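Local coordinates for Lmo0488 protein (Listeria monocytogenes serovar 1/2a, PDB 5TED) that is the shikimate-binding effector domain of QuiR, a LysR-type transcriptional regulator that activates protocatechuate biosynthesis genes in response to shikimate, at residues 18-21 with 22-26; 47-50 with 51-54; 113-116 with 117-121; 135-138 with 139-142; 192-195 with 196-200. All blocks are in the same frame, centred on the assembly; numbering follows the deposited sequence.

Interaction 1. Residues 18-21 with 22-26; sequences VPEL and VQNFT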
loop_
_atom_site.group_PDB
_atom_site.type_symbol
_atom_site.label_atom_id
_atom_site.label_comp_id
_atom_site.label_asym_id
_atom_site.label_seq_id
_atom_site.Cartn_x
_atom_site.Cartn_y
_atom_site.Cartn_z
ATOM N N VAL A 18 1.021 11.179 8.238
ATOM C CA VAL A 18 0.169 12.138 7.527
ATOM C C VAL A 18 -1.126 12.408 8.284
ATOM O O VAL A 18 -1.473 13.586 8.466
ATOM C CB VAL A 18 -0.065 11.670 6.080
ATOM C CG1 VAL A 18 -1.234 12.392 5.469
ATOM C CG2 VAL A 18 1.182 11.945 5.267
ATOM N N PRO A 19 -1.858 11.397 8.778
ATOM C CA PRO A 19 -3.046 11.676 9.607
ATOM C C PRO A 19 -2.761 12.597 10.782
ATOM O O PRO A 19 -3.545 13.516 11.054
ATOM C CB PRO A 19 -3.452 10.276 10.099
ATOM C CG PRO A 19 -2.967 9.344 8.999
ATOM C CD PRO A 19 -1.663 9.951 8.550
ATOM N N GLU A 20 -1.640 12.378 11.482
ATOM C CA GLU A 20 -1.287 13.219 12.625
ATOM C C GLU A 20 -1.050 14.664 12.203
ATOM O O GLU A 20 -1.509 15.603 12.867
ATOM C CB GLU A 20 -0.042 12.661 13.318
ATOM C CG GLU A 20 0.323 13.414 14.644
ATOM C CD GLU A 20 1.489 12.768 15.408
ATOM O OE1 GLU A 20 1.939 11.675 15.011
ATOM O OE2 GLU A 20 1.950 13.352 16.415
ATOM N N LEU A 21 -0.318 14.861 11.108
ATOM C CA LEU A 21 -0.066 16.205 10.590
ATOM C C LEU A 21 -1.356 16.882 10.140
ATOM O O LEU A 21 -1.606 18.051 10.459
ATOM C CB LEU A 21 0.923 16.119 9.419
ATOM C CG LEU A 21 2.373 15.783 9.773
ATOM C CD1 LEU A 21 3.164 15.515 8.529
ATOM C CD2 LEU A 21 3.022 16.957 10.543
ATOM N N VAL A 22 -2.191 16.163 9.388
ATOM C CA VAL A 22 -3.416 16.760 8.853
ATOM C C VAL A 22 -4.387 17.094 9.974
ATOM O O VAL A 22 -4.998 18.170 9.993
ATOM C CB VAL A 22 -4.056 15.808 7.834
ATOM C CG1 VAL A 22 -5.503 16.213 7.574
ATOM C CG2 VAL A 22 -3.252 15.811 6.526
ATOM N N GLN A 23 -4.542 16.183 10.931
ATOM C CA GLN A 23 -5.463 16.428 12.034
ATOM C C GLN A 23 -5.026 17.650 12.844
ATOM O O GLN A 23 -5.843 18.525 13.152
ATOM C CB GLN A 23 -5.570 15.172 12.908
ATOM C CG GLN A 23 -6.715 15.202 13.926
ATOM C CD GLN A 23 -6.386 16.008 15.155
ATOM O OE1 GLN A 23 -5.258 15.990 15.635
ATOM N NE2 GLN A 23 -7.375 16.713 15.679
ATOM N N ASN A 24 -3.733 17.739 13.180
ATOM C CA ASN A 24 -3.260 18.871 13.975
ATOM C C ASN A 24 -3.290 20.172 13.175
ATOM O O ASN A 24 -3.688 21.220 13.700
ATOM C CB ASN A 24 -1.852 18.592 14.509
ATOM C CG ASN A 24 -1.862 17.741 15.778
ATOM O OD1 ASN A 24 -2.054 18.273 16.873
ATOM N ND2 ASN A 24 -1.657 16.429 15.644
ATOM N N PHE A 25 -2.928 20.122 11.895
ATOM C CA PHE A 25 -3.038 21.308 11.046
ATOM C C PHE A 25 -4.463 21.855 11.014
ATOM O O PHE A 25 -4.683 23.072 11.120
ATOM C CB PHE A 25 -2.581 20.942 9.631
ATOM C CG PHE A 25 -2.608 22.083 8.654
ATOM C CD1 PHE A 25 -1.650 23.075 8.712
ATOM C CD2 PHE A 25 -3.533 22.111 7.619
ATOM C CE1 PHE A 25 -1.641 24.108 7.800
ATOM C CE2 PHE A 25 -3.519 23.132 6.686
ATOM C CZ PHE A 25 -2.571 24.137 6.778
ATOM N N THR A 26 -5.445 20.969 10.886
ATOM C CA THR A 26 -6.832 21.352 10.640
ATOM C C THR A 26 -7.561 21.799 11.897
ATOM O O THR A 26 -8.705 22.274 11.795
ATOM C CB THR A 26 -7.581 20.185 9.974
ATOM O OG1 THR A 26 -6.903 19.833 8.758
ATOM C CG2 THR A 26 -9.022 20.587 9.610
#
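E20 and N24 meet one turn apart on helix 17-26, the helix that crosses over between parallel strands 4-10 and 35-41 in a beta-alpha-beta unit of the effector-binding domain. The N24 side chain can be followed outward from its CB, which lies 3.4 Å from E20 O. With CG anti to the carbonyl carbon and beside its own backbone N (chi1 -82°), the side chain folds back along the preceding turn and brings the amide over the same oxygen. CG is 3.6 Å from E20 O, and at the tip ND2 donates to E20 O over 2.9 Å in a nearly straight bond that lies close to the plane of the amide. ND2 also touches the methylene of E20, 3.7 Å from its CG. The E20 chain is extended and runs alongside N24, but its carboxylate goes past the amide to Y203 of helix 191-208, to which OE2 is hydrogen-bonded. On the buried side of the helix, V18 CG1 and V22 CG2 meet at 4.1 Å, and both valines also lie on F38 of strand 35-41. P19, V22 and Q23 belong to the face packed against the second subunit. E20 O carries two bonds: besides ND2 it accepts the helical N-H of N24, N24 N lying 3.1 Å from E20 O, and the two donors approach from opposite faces of the carbonyl plane.

Interaction 2. Residues 47-50 with 51-54; sequences IPDL and KNEK
N52 holds its CG between the backbone N and the carbonyl carbon (chi1 67°), while D49 places its CG anti to its carbonyl carbon (chi1 -76°); these two torsions set the amide and the carboxylate side by side, pointing the same way, their planes 33° apart. N52 ND2 donates to D49 OD1 over 3.0 Å, nearly in its own amide plane, and is received on the anti lone pair of the carboxylate oxygen. A water gives a second proton to D49 OD1 at 2.6 Å and is weakly linked to K54 NZ. The K54 chain crosses D49, with its CD 3.7 Å from D49 OD1, so aliphatic carbon packs against the carboxylate. The oxygen of the same amide turns to the backbone, N52 OD1 accepting from K54 N at 2.9 Å. Farther back, the extended K51 chain passes I47, whose CG2 is 4.0 Å from K51 CE, before its ammonium reaches a salt bridge with E66. I47 and L50 face inward onto I69 of strand 69-84. N52 is where the chain leaves helical geometry, and its OD1 bond closes an Asx turn at the C-terminal end of helix 43-51, leading toward strand 57-60.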
loop_
_atom_site.group_PDB
_atom_site.type_symbol
_atom_site.label_atom_id
_atom_site.label_comp_id
_atom_site.label_asym_id
_atom_site.label_seq_id
_atom_site.Cartn_x
_atom_site.Cartn_y
_atom_site.Cartn_z
ATOM N N ILE A 47 9.128 11.932 -7.256
ATOM C CA ILE A 47 9.929 13.078 -7.697
ATOM C C ILE A 47 9.407 13.679 -8.998
ATOM O O ILE A 47 9.227 14.909 -9.056
ATOM C CB ILE A 47 11.410 12.678 -7.805
ATOM C CG1 ILE A 47 11.987 12.317 -6.436
ATOM C CG2 ILE A 47 12.203 13.781 -8.493
ATOM C CD1 ILE A 47 12.040 13.469 -5.453
ATOM N N PRO A 48 9.183 12.907 -10.072
ATOM C CA PRO A 48 8.619 13.509 -11.294
ATOM C C PRO A 48 7.287 14.198 -11.064
ATOM O O PRO A 48 6.997 15.202 -11.729
ATOM C CB PRO A 48 8.472 12.309 -12.245
ATOM C CG PRO A 48 9.408 11.277 -11.730
ATOM C CD PRO A 48 9.504 11.478 -10.248
ATOM N N ASP A 49 6.443 13.667 -10.169
ATOM C CA ASP A 49 5.141 14.286 -9.935
ATOM C C ASP A 49 5.247 15.568 -9.128
ATOM O O ASP A 49 4.307 16.378 -9.141
ATOM C CB ASP A 49 4.191 13.309 -9.250
ATOM C CG ASP A 49 3.649 12.269 -10.208
ATOM O OD1 ASP A 49 3.755 12.499 -11.423
ATOM O OD2 ASP A 49 3.078 11.254 -9.760
ATOM N N LEU A 50 6.366 15.784 -8.436
ATOM C CA LEU A 50 6.643 17.109 -7.897
ATOM C C LEU A 50 7.048 18.055 -9.014
ATOM O O LEU A 50 6.564 19.192 -9.085
ATOM C CB LEU A 50 7.750 17.047 -6.846
ATOM C CG LEU A 50 7.523 17.225 -5.355
ATOM C CD1 LEU A 50 8.892 17.486 -4.739
ATOM C CD2 LEU A 50 6.563 18.359 -5.027
ATOM N N LYS A 51 7.933 17.596 -9.908
ATOM C CA LYS A 51 8.423 18.459 -10.977
ATOM C C LYS A 51 7.304 18.840 -11.938
ATOM O O LYS A 51 7.266 19.974 -12.427
ATOM C CB LYS A 51 9.550 17.777 -11.758
ATOM C CG LYS A 51 10.859 17.711 -11.028
ATOM C CD LYS A 51 11.839 16.796 -11.759
ATOM C CE LYS A 51 13.163 16.704 -11.014
ATOM N NZ LYS A 51 14.089 15.753 -11.695
ATOM N N ASN A 52 6.402 17.906 -12.240
ATOM C CA ASN A 52 5.286 18.196 -13.130
ATOM C C ASN A 52 4.105 18.802 -12.393
ATOM O O ASN A 52 3.030 18.946 -12.979
ATOM C CB ASN A 52 4.858 16.930 -13.891
ATOM C CG ASN A 52 4.253 15.867 -12.987
ATOM O OD1 ASN A 52 3.737 16.161 -11.906
ATOM N ND2 ASN A 52 4.294 14.614 -13.445
ATOM N N GLU A 53 4.280 19.140 -11.116
ATOM C CA GLU A 53 3.326 19.899 -10.317
ATOM C C GLU A 53 2.045 19.139 -10.024
ATOM O O GLU A 53 1.068 19.754 -9.585
ATOM C CB GLU A 53 2.990 21.233 -10.989
ATOM C CG GLU A 53 4.212 22.134 -11.163
ATOM C CD GLU A 53 3.891 23.432 -11.868
ATOM O OE1 GLU A 53 4.278 23.579 -13.051
ATOM O OE2 GLU A 53 3.253 24.300 -11.238
ATOM N N LYS A 54 2.017 17.817 -10.235
ATOM C CA LYS A 54 0.871 17.037 -9.776
ATOM C C LYS A 54 0.724 17.130 -8.265
ATOM O O LYS A 54 -0.399 17.155 -7.742
ATOM C CB LYS A 54 1.006 15.578 -10.210
ATOM C CG LYS A 54 0.600 15.326 -11.648
ATOM C CD LYS A 54 0.370 13.841 -11.898
ATOM C CE LYS A 54 -0.281 13.591 -13.255
ATOM N NZ LYS A 54 0.507 14.183 -14.368
HETATM O O HOH W 1 2.403 11.603 -13.419
#

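Interaction 3. Residues 113-116 with 117-121; sequences GLRP and LIDSL. With SKM ((3R,4S,5R)-3,4,5-trihydroxycyclohex-1-ene-1-carboxylic acid), chain D.
G113 and L114 form part of the shikimate pocket, and L114 passes the contact on to L117 and I118 at the beginning of helix 115-124, the crossover helix of the beta-alpha-beta unit between strands 104-108 and 130-135. G113 N donates to the ligand carboxylate, 2.8 Å from its O2. S112 and R177 are hydrogen-bonded to shikimate as well. L114 turns its side chain to the shikimate ring, CG lying 4.0 Å from ligand C10, and on its other flank its CB meets I118 CD1, also at 4.0 Å. The leucine is thus held between ligand and helix, with L79 and R177 touching it as well. A water bridges the first turn, giving a proton to G113 O and accepting from L117 N. On another side of the helix, R115 and D119 make a salt bridge across one turn. The arginine chain bends at chi2 (-72°) and again at chi3, which turns the guanidinium forward, toward the following turn, to present its NE side to the carboxylate. Its remaining nitrogen, NH1, is engaged by D110 and by the carbonyl of F108. The two planes are inclined at 62°, yet each oxygen has its own nitrogen: R115 NE meets D119 OD1 at 2.9 Å, close to the guanidinium plane, while R115 NH2 reaches the syn lone pair of D119 OD2 at 3.0 Å through a more bent bond.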
loop_
_atom_site.group_PDB
_atom_site.type_symbol
_atom_site.label_atom_id
_atom_site.label_comp_id
_atom_site.label_asym_id
_atom_site.label_seq_id
_atom_site.Cartn_x
_atom_site.Cartn_y
_atom_site.Cartn_z
ATOM N N GLY A 113 12.991 4.717 -2.536
ATOM C CA GLY A 113 13.940 5.684 -2.022
ATOM C C GLY A 113 14.735 5.198 -0.825
ATOM O O GLY A 113 15.703 5.863 -0.440
ATOM N N LEU A 114 14.376 4.046 -0.248
ATOM C CA LEU A 114 15.175 3.447 0.817
ATOM C C LEU A 114 16.408 2.717 0.292
ATOM O O LEU A 114 17.324 2.433 1.071
ATOM C CB LEU A 114 14.331 2.454 1.611
ATOM C CG LEU A 114 13.953 2.782 3.045
ATOM C CD1 LEU A 114 13.314 1.550 3.664
ATOM C CD2 LEU A 114 15.165 3.237 3.841
ATOM N N ARG A 115 16.460 2.394 -1.005
ATOM C CA ARG A 115 17.524 1.506 -1.469
ATOM C C ARG A 115 18.926 2.093 -1.351
ATOM O O ARG A 115 19.858 1.346 -1.032
ATOM C CB ARG A 115 17.261 1.062 -2.909
ATOM C CG ARG A 115 16.284 -0.119 -3.008
ATOM C CD ARG A 115 16.909 -1.427 -2.538
ATOM N NE ARG A 115 18.122 -1.698 -3.299
ATOM C CZ ARG A 115 18.111 -2.113 -4.561
ATOM N NH1 ARG A 115 16.952 -2.320 -5.181
ATOM N NH2 ARG A 115 19.257 -2.315 -5.202
ATOM N N PRO A 116 19.143 3.397 -1.581
ATOM C CA PRO A 116 20.491 3.948 -1.332
ATOM C C PRO A 116 21.027 3.653 0.061
ATOM O O PRO A 116 22.157 3.169 0.195
ATOM C CB PRO A 116 20.299 5.448 -1.583
ATOM C CG PRO A 116 19.231 5.498 -2.621
ATOM C CD PRO A 116 18.273 4.377 -2.259
ATOM N N LEU A 117 20.243 3.923 1.108
ATOM C CA LEU A 117 20.673 3.602 2.468
ATOM C C LEU A 117 20.905 2.104 2.641
ATOM O O LEU A 117 21.952 1.676 3.147
ATOM C CB LEU A 117 19.637 4.107 3.478
ATOM C CG LEU A 117 19.859 3.739 4.945
ATOM C CD1 LEU A 117 21.250 4.178 5.398
ATOM C CD2 LEU A 117 18.803 4.353 5.846
ATOM N N ILE A 118 19.931 1.289 2.243
ATOM C CA ILE A 118 20.059 -0.154 2.435
ATOM C C ILE A 118 21.290 -0.680 1.707
ATOM O O ILE A 118 22.110 -1.405 2.285
ATOM C CB ILE A 118 18.776 -0.882 1.989
ATOM C CG1 ILE A 118 17.643 -0.646 2.994
ATOM C CG2 ILE A 118 19.059 -2.382 1.801
ATOM C CD1 ILE A 118 16.252 -0.970 2.450
ATOM N N ASP A 119 21.441 -0.330 0.426
ATOM C CA ASP A 119 22.605 -0.808 -0.321
ATOM C C ASP A 119 23.907 -0.361 0.336
ATOM O O ASP A 119 24.896 -1.107 0.348
ATOM C CB ASP A 119 22.550 -0.316 -1.771
ATOM C CG ASP A 119 21.414 -0.946 -2.567
ATOM O OD1 ASP A 119 20.786 -1.907 -2.074
ATOM O OD2 ASP A 119 21.134 -0.462 -3.679
ATOM N N SER A 120 23.939 0.858 0.875
ATOM C CA SER A 120 25.179 1.305 1.497
ATOM C C SER A 120 25.481 0.513 2.765
ATOM O O SER A 120 26.650 0.221 3.043
ATOM C CB SER A 120 25.130 2.808 1.785
ATOM O OG SER A 120 24.358 3.097 2.933
ATOM N N LEU A 121 24.450 0.103 3.508
ATOM C CA LEU A 121 24.677 -0.707 4.702
ATOM C C LEU A 121 25.313 -2.048 4.344
ATOM O O LEU A 121 26.227 -2.514 5.033
ATOM C CB LEU A 121 23.358 -0.921 5.447
ATOM C CG LEU A 121 22.651 0.321 5.999
ATOM C CD1 LEU A 121 21.385 -0.063 6.782
ATOM C CD2 LEU A 121 23.615 1.078 6.882
HETATM O O12 SKM D . 7.278 2.268 1.422
HETATM C C8 SKM D . 8.380 1.558 0.865
HETATM C C6 SKM D . 8.548 1.849 -0.466
HETATM O O7 SKM D . 9.659 1.143 -1.017
HETATM C C5 SKM D . 8.849 3.447 -0.761
HETATM C C4 SKM D . 9.932 3.986 0.071
HETATM C C1 SKM D . 10.661 5.286 -0.301
HETATM O O2 SKM D . 10.601 5.699 -1.495
HETATM O O3 SKM D . 11.327 5.917 0.576
HETATM C C10 SKM D . 10.310 3.233 1.434
HETATM C C9 SKM D . 9.775 1.940 1.733
HETATM O O11 SKM D . 9.475 1.896 3.071
HETATM O O HOH W 2 17.940 5.759 1.316
#

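Interaction 4. Residues 135-138 with 139-142; sequences VEED and TAMV. With SKM ((3R,4S,5R)-3,4,5-trihydroxycyclohex-1-ene-1-carboxylic acid), chain D.
V135 and M141 make the closely packed side of this turn: V135 CG2 lies 3.6 Å from M141 CB and 3.7 Å from M141 CE. The methionine chain leaves with CG anti to its backbone N (chi1 177°) and bends at chi3 (-73°), which returns the terminal methyl to the valine. I106 touches both side chains. The polar side is held by E137 at the N-cap of helix 138-146. A bend at chi2 turns its carboxylate back over the first turn, where E137 OE1 accepts from A140 N at 2.9 Å, the N-H coming from above the carboxylate plane. OE2 lies toward the backbone N and hydroxyl of T139, but its modelled position is less certain. Such a capping carboxylate would compensate N-H groups that have no earlier turn to bond to, and its negative charge probably suits the positive end of the helix dipole. Less tightly enclosed is E136, partly exposed, which takes no part in the packing between V135 and the helix; its carboxylate is hydrogen-bonded to Y11 and T111, and its carbonyl oxygen accepts from shikimate O7 at 2.8 Å. D138, by contrast, is buried and holds the vicinal diol of the ligand, OD1 accepting from ligand O12 at 2.5 Å and OD2 from O11 at 2.8 Å. The turn thus connects strand 130-135 to helix 138-146, with strands 104-108 and 152-155 against M141 and D138, and with Q40 of the second subunit receiving the backbone N-H groups of E136 and E137.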
loop_
_atom_site.group_PDB
_atom_site.type_symbol
_atom_site.label_atom_id
_atom_site.label_comp_id
_atom_site.label_asym_id
_atom_site.label_seq_id
_atom_site.Cartn_x
_atom_site.Cartn_y
_atom_site.Cartn_z
ATOM N N VAL A 135 9.920 -6.473 -3.921
ATOM C CA VAL A 135 8.606 -5.866 -3.715
ATOM C C VAL A 135 8.819 -4.371 -3.512
ATOM O O VAL A 135 9.895 -3.918 -3.111
ATOM C CB VAL A 135 7.812 -6.443 -2.510
ATOM C CG1 VAL A 135 8.030 -7.932 -2.364
ATOM C CG2 VAL A 135 8.167 -5.729 -1.233
ATOM N N GLU A 136 7.762 -3.602 -3.757
ATOM C CA GLU A 136 7.818 -2.159 -3.570
ATOM C C GLU A 136 7.203 -1.708 -2.252
ATOM O O GLU A 136 7.814 -0.927 -1.519
ATOM C CB GLU A 136 7.131 -1.434 -4.731
ATOM C CG GLU A 136 7.134 0.078 -4.530
ATOM C CD GLU A 136 6.620 0.841 -5.738
ATOM O OE1 GLU A 136 5.461 1.312 -5.691
ATOM O OE2 GLU A 136 7.380 0.939 -6.743
ATOM N N GLU A 137 6.023 -2.201 -1.924
ATOM C CA GLU A 137 5.258 -1.690 -0.799
ATOM C C GLU A 137 5.435 -2.568 0.444
ATOM O O GLU A 137 5.699 -3.768 0.350
ATOM C CB GLU A 137 3.792 -1.565 -1.209
ATOM C CG GLU A 137 2.897 -1.033 -0.147
ATOM C CD GLU A 137 2.230 -2.129 0.620
ATOM O OE1 GLU A 137 2.322 -3.294 0.167
ATOM O OE2 GLU A 137 1.623 -1.826 1.666
ATOM N N ASP A 138 5.283 -1.951 1.624
ATOM C CA ASP A 138 5.754 -2.586 2.856
ATOM C C ASP A 138 4.844 -3.713 3.306
ATOM O O ASP A 138 5.330 -4.721 3.824
ATOM C CB ASP A 138 5.899 -1.545 3.960
ATOM C CG ASP A 138 6.669 -0.334 3.490
ATOM O OD1 ASP A 138 6.061 0.494 2.786
ATOM O OD2 ASP A 138 7.876 -0.246 3.786
ATOM N N THR A 139 3.524 -3.573 3.145
ATOM C CA THR A 139 2.686 -4.668 3.623
ATOM C C THR A 139 2.901 -5.921 2.783
ATOM O O THR A 139 2.869 -7.027 3.331
ATOM C CB THR A 139 1.204 -4.271 3.668
ATOM O OG1 THR A 139 0.679 -4.222 2.348
ATOM C CG2 THR A 139 1.060 -2.890 4.282
ATOM N N ALA A 140 3.173 -5.770 1.475
ATOM C CA ALA A 140 3.515 -6.931 0.650
ATOM C C ALA A 140 4.800 -7.593 1.142
ATOM O O ALA A 140 4.948 -8.820 1.067
ATOM C CB ALA A 140 3.657 -6.521 -0.816
ATOM N N MET A 141 5.747 -6.793 1.637
ATOM C CA MET A 141 7.006 -7.339 2.136
ATOM C C MET A 141 6.792 -8.155 3.406
ATOM O O MET A 141 7.189 -9.323 3.480
ATOM C CB MET A 141 8.002 -6.201 2.372
ATOM C CG MET A 141 9.360 -6.637 2.966
ATOM S SD MET A 141 10.542 -5.265 2.883
ATOM C CE MET A 141 10.959 -5.149 1.161
ATOM N N VAL A 142 6.195 -7.551 4.441
ATOM C CA VAL A 142 6.001 -8.332 5.660
ATOM C C VAL A 142 5.023 -9.486 5.414
ATOM O O VAL A 142 5.136 -10.557 6.039
ATOM C CB VAL A 142 5.568 -7.432 6.832
ATOM C CG1 VAL A 142 4.211 -6.790 6.587
ATOM C CG2 VAL A 142 5.598 -8.241 8.143
HETATM O O12 SKM D . 7.278 2.268 1.422
HETATM C C8 SKM D . 8.380 1.558 0.865
HETATM C C6 SKM D . 8.548 1.849 -0.466
HETATM O O7 SKM D . 9.659 1.143 -1.017
HETATM C C5 SKM D . 8.849 3.447 -0.761
HETATM C C4 SKM D . 9.932 3.986 0.071
HETATM C C1 SKM D . 10.661 5.286 -0.301
HETATM O O2 SKM D . 10.601 5.699 -1.495
HETATM O O3 SKM D . 11.327 5.917 0.576
HETATM C C10 SKM D . 10.310 3.233 1.434
HETATM C C9 SKM D . 9.775 1.940 1.733
HETATM O O11 SKM D . 9.475 1.896 3.071
#

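Interaction 5. Residues 192-195 with 196-200; sequences ASKA and FKDFA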
loop_
_atom_site.group_PDB
_atom_site.type_symbol
_atom_site.label_atom_id
_atom_site.label_comp_id
_atom_site.label_asym_id
_atom_site.label_seq_id
_atom_site.Cartn_x
_atom_site.Cartn_y
_atom_site.Cartn_z
ATOM N N ALA A 192 -2.057 28.210 1.242
ATOM C CA ALA A 192 -2.375 26.994 1.989
ATOM C C ALA A 192 -1.188 26.041 2.037
ATOM O O ALA A 192 -0.857 25.504 3.106
ATOM C CB ALA A 192 -3.591 26.300 1.367
ATOM N N SER A 193 -0.526 25.818 0.889
ATOM C CA SER A 193 0.603 24.887 0.854
ATOM C C SER A 193 1.745 25.390 1.712
ATOM O O SER A 193 2.403 24.608 2.405
ATOM C CB SER A 193 1.104 24.659 -0.576
ATOM O OG SER A 193 0.126 24.021 -1.367
ATOM N N LYS A 194 2.018 26.694 1.646
ATOM C CA LYS A 194 3.044 27.277 2.498
ATOM C C LYS A 194 2.689 27.123 3.971
ATOM O O LYS A 194 3.536 26.749 4.786
ATOM C CB LYS A 194 3.243 28.745 2.117
ATOM C CG LYS A 194 4.084 29.550 3.092
ATOM C CD LYS A 194 5.539 29.110 3.092
ATOM C CE LYS A 194 6.392 30.019 3.972
ATOM N NZ LYS A 194 7.741 29.432 4.225
ATOM N N ALA A 195 1.435 27.379 4.329
ATOM C CA ALA A 195 1.039 27.216 5.717
ATOM C C ALA A 195 1.259 25.781 6.164
ATOM O O ALA A 195 1.779 25.539 7.258
ATOM C CB ALA A 195 -0.420 27.633 5.916
ATOM N N PHE A 196 0.911 24.813 5.309
ATOM C CA PHE A 196 1.105 23.423 5.689
ATOM C C PHE A 196 2.581 23.042 5.752
ATOM O O PHE A 196 2.994 22.304 6.655
ATOM C CB PHE A 196 0.376 22.493 4.732
ATOM C CG PHE A 196 0.481 21.054 5.134
ATOM C CD1 PHE A 196 -0.282 20.569 6.188
ATOM C CD2 PHE A 196 1.356 20.194 4.477
ATOM C CE1 PHE A 196 -0.193 19.246 6.586
ATOM C CE2 PHE A 196 1.452 18.860 4.859
ATOM C CZ PHE A 196 0.684 18.389 5.924
ATOM N N LYS A 197 3.381 23.494 4.783
ATOM C CA LYS A 197 4.812 23.209 4.817
ATOM C C LYS A 197 5.435 23.705 6.116
ATOM O O LYS A 197 6.122 22.949 6.813
ATOM C CB LYS A 197 5.509 23.842 3.613
ATOM C CG LYS A 197 7.023 23.601 3.556
ATOM C CD LYS A 197 7.661 24.421 2.421
ATOM C CE LYS A 197 9.159 24.175 2.324
ATOM N NZ LYS A 197 9.725 24.932 1.169
ATOM N N ASP A 198 5.213 24.980 6.452
ATOM C CA ASP A 198 5.788 25.529 7.677
ATOM C C ASP A 198 5.287 24.784 8.911
ATOM O O ASP A 198 6.067 24.470 9.823
ATOM C CB ASP A 198 5.454 27.017 7.800
ATOM C CG ASP A 198 6.145 27.869 6.744
ATOM O OD1 ASP A 198 7.078 27.373 6.073
ATOM O OD2 ASP A 198 5.766 29.053 6.608
ATOM N N PHE A 199 3.986 24.505 8.963
ATOM C CA PHE A 199 3.442 23.755 10.086
ATOM C C PHE A 199 4.118 22.401 10.229
ATOM O O PHE A 199 4.524 22.003 11.335
ATOM C CB PHE A 199 1.934 23.572 9.928
ATOM C CG PHE A 199 1.395 22.470 10.777
ATOM C CD1 PHE A 199 1.037 22.707 12.084
ATOM C CD2 PHE A 199 1.244 21.199 10.257
ATOM C CE1 PHE A 199 0.559 21.678 12.879
ATOM C CE2 PHE A 199 0.760 20.172 11.036
ATOM C CZ PHE A 199 0.414 20.412 12.347
ATOM N N ALA A 200 4.229 21.664 9.119
ATOM C CA ALA A 200 4.755 20.304 9.181
ATOM C C ALA A 200 6.218 20.282 9.594
ATOM O O ALA A 200 6.625 19.425 10.383
ATOM C CB ALA A 200 4.583 19.618 7.831
#
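S193 O accepts the helical N-H of K197, with K197 N 2.8 Å from S193 O, and K197 CB stays near the same oxygen, 3.4 Å from S193 O. Beyond CB the lysine leads away from the preceding turn, and its ammonium is taken by E70 in a salt bridge and by S183. The next residue is tied back in the same manner, D198 N donating to K194 O over 3.0 Å in an almost straight bond. All this lies on helix 191-208, the C-terminal helix of the effector-binding domain, which packs beside helix 17-26 and over strand 4-10 of the mixed sheet. The side chains of K194 and D198 also meet, in a salt bridge that spans one turn, K194 NZ lying 2.8 Å from D198 OD1; the model brings the two chain ends too close together, however, and their exact placing is less sure. K194 sets out with CG anti to its backbone N and bends at chi2 (68°), after which the rest of the chain is extended and carries the ammonium across to the aspartate. D198 has its CG beside its own backbone N (chi1 -68°), which tilts the carboxylate back toward the preceding turn; D198 CG comes to 3.4 Å from K194 O. F196 and F199 are apolar, and their rings lead away from the preceding turn. F196 stacks edge-to-face with F25 and with F36 and rests on I5 and L7 of strand 4-10, while F199 meets the ring of F25 at an angle and touches L21 and N24.

Overall arrangement
Interactions 1 and 5 lie on adjoining helices, their centres about 11 Å apart, and meet directly where F25 and L21 pack on F199 and F196; they combine a buried aromatic and aliphatic face with polar pairs one turn apart. Interactions 1 and 4 are the buried ones, 3 and 5 partly so. Interaction 2, about 18 Å from interaction 5 between centres, is the most solvent-facing and relies on an Asx turn, a water and lysine chains. Interactions 3 and 4 sit at the starts of two helices flanking the paired strands 104-108 and 130-135, and both hold shikimate: 113-116 reaches its carboxylate, 135-138 its hydroxyls. Interaction 4, like interaction 1, also borders the second subunit.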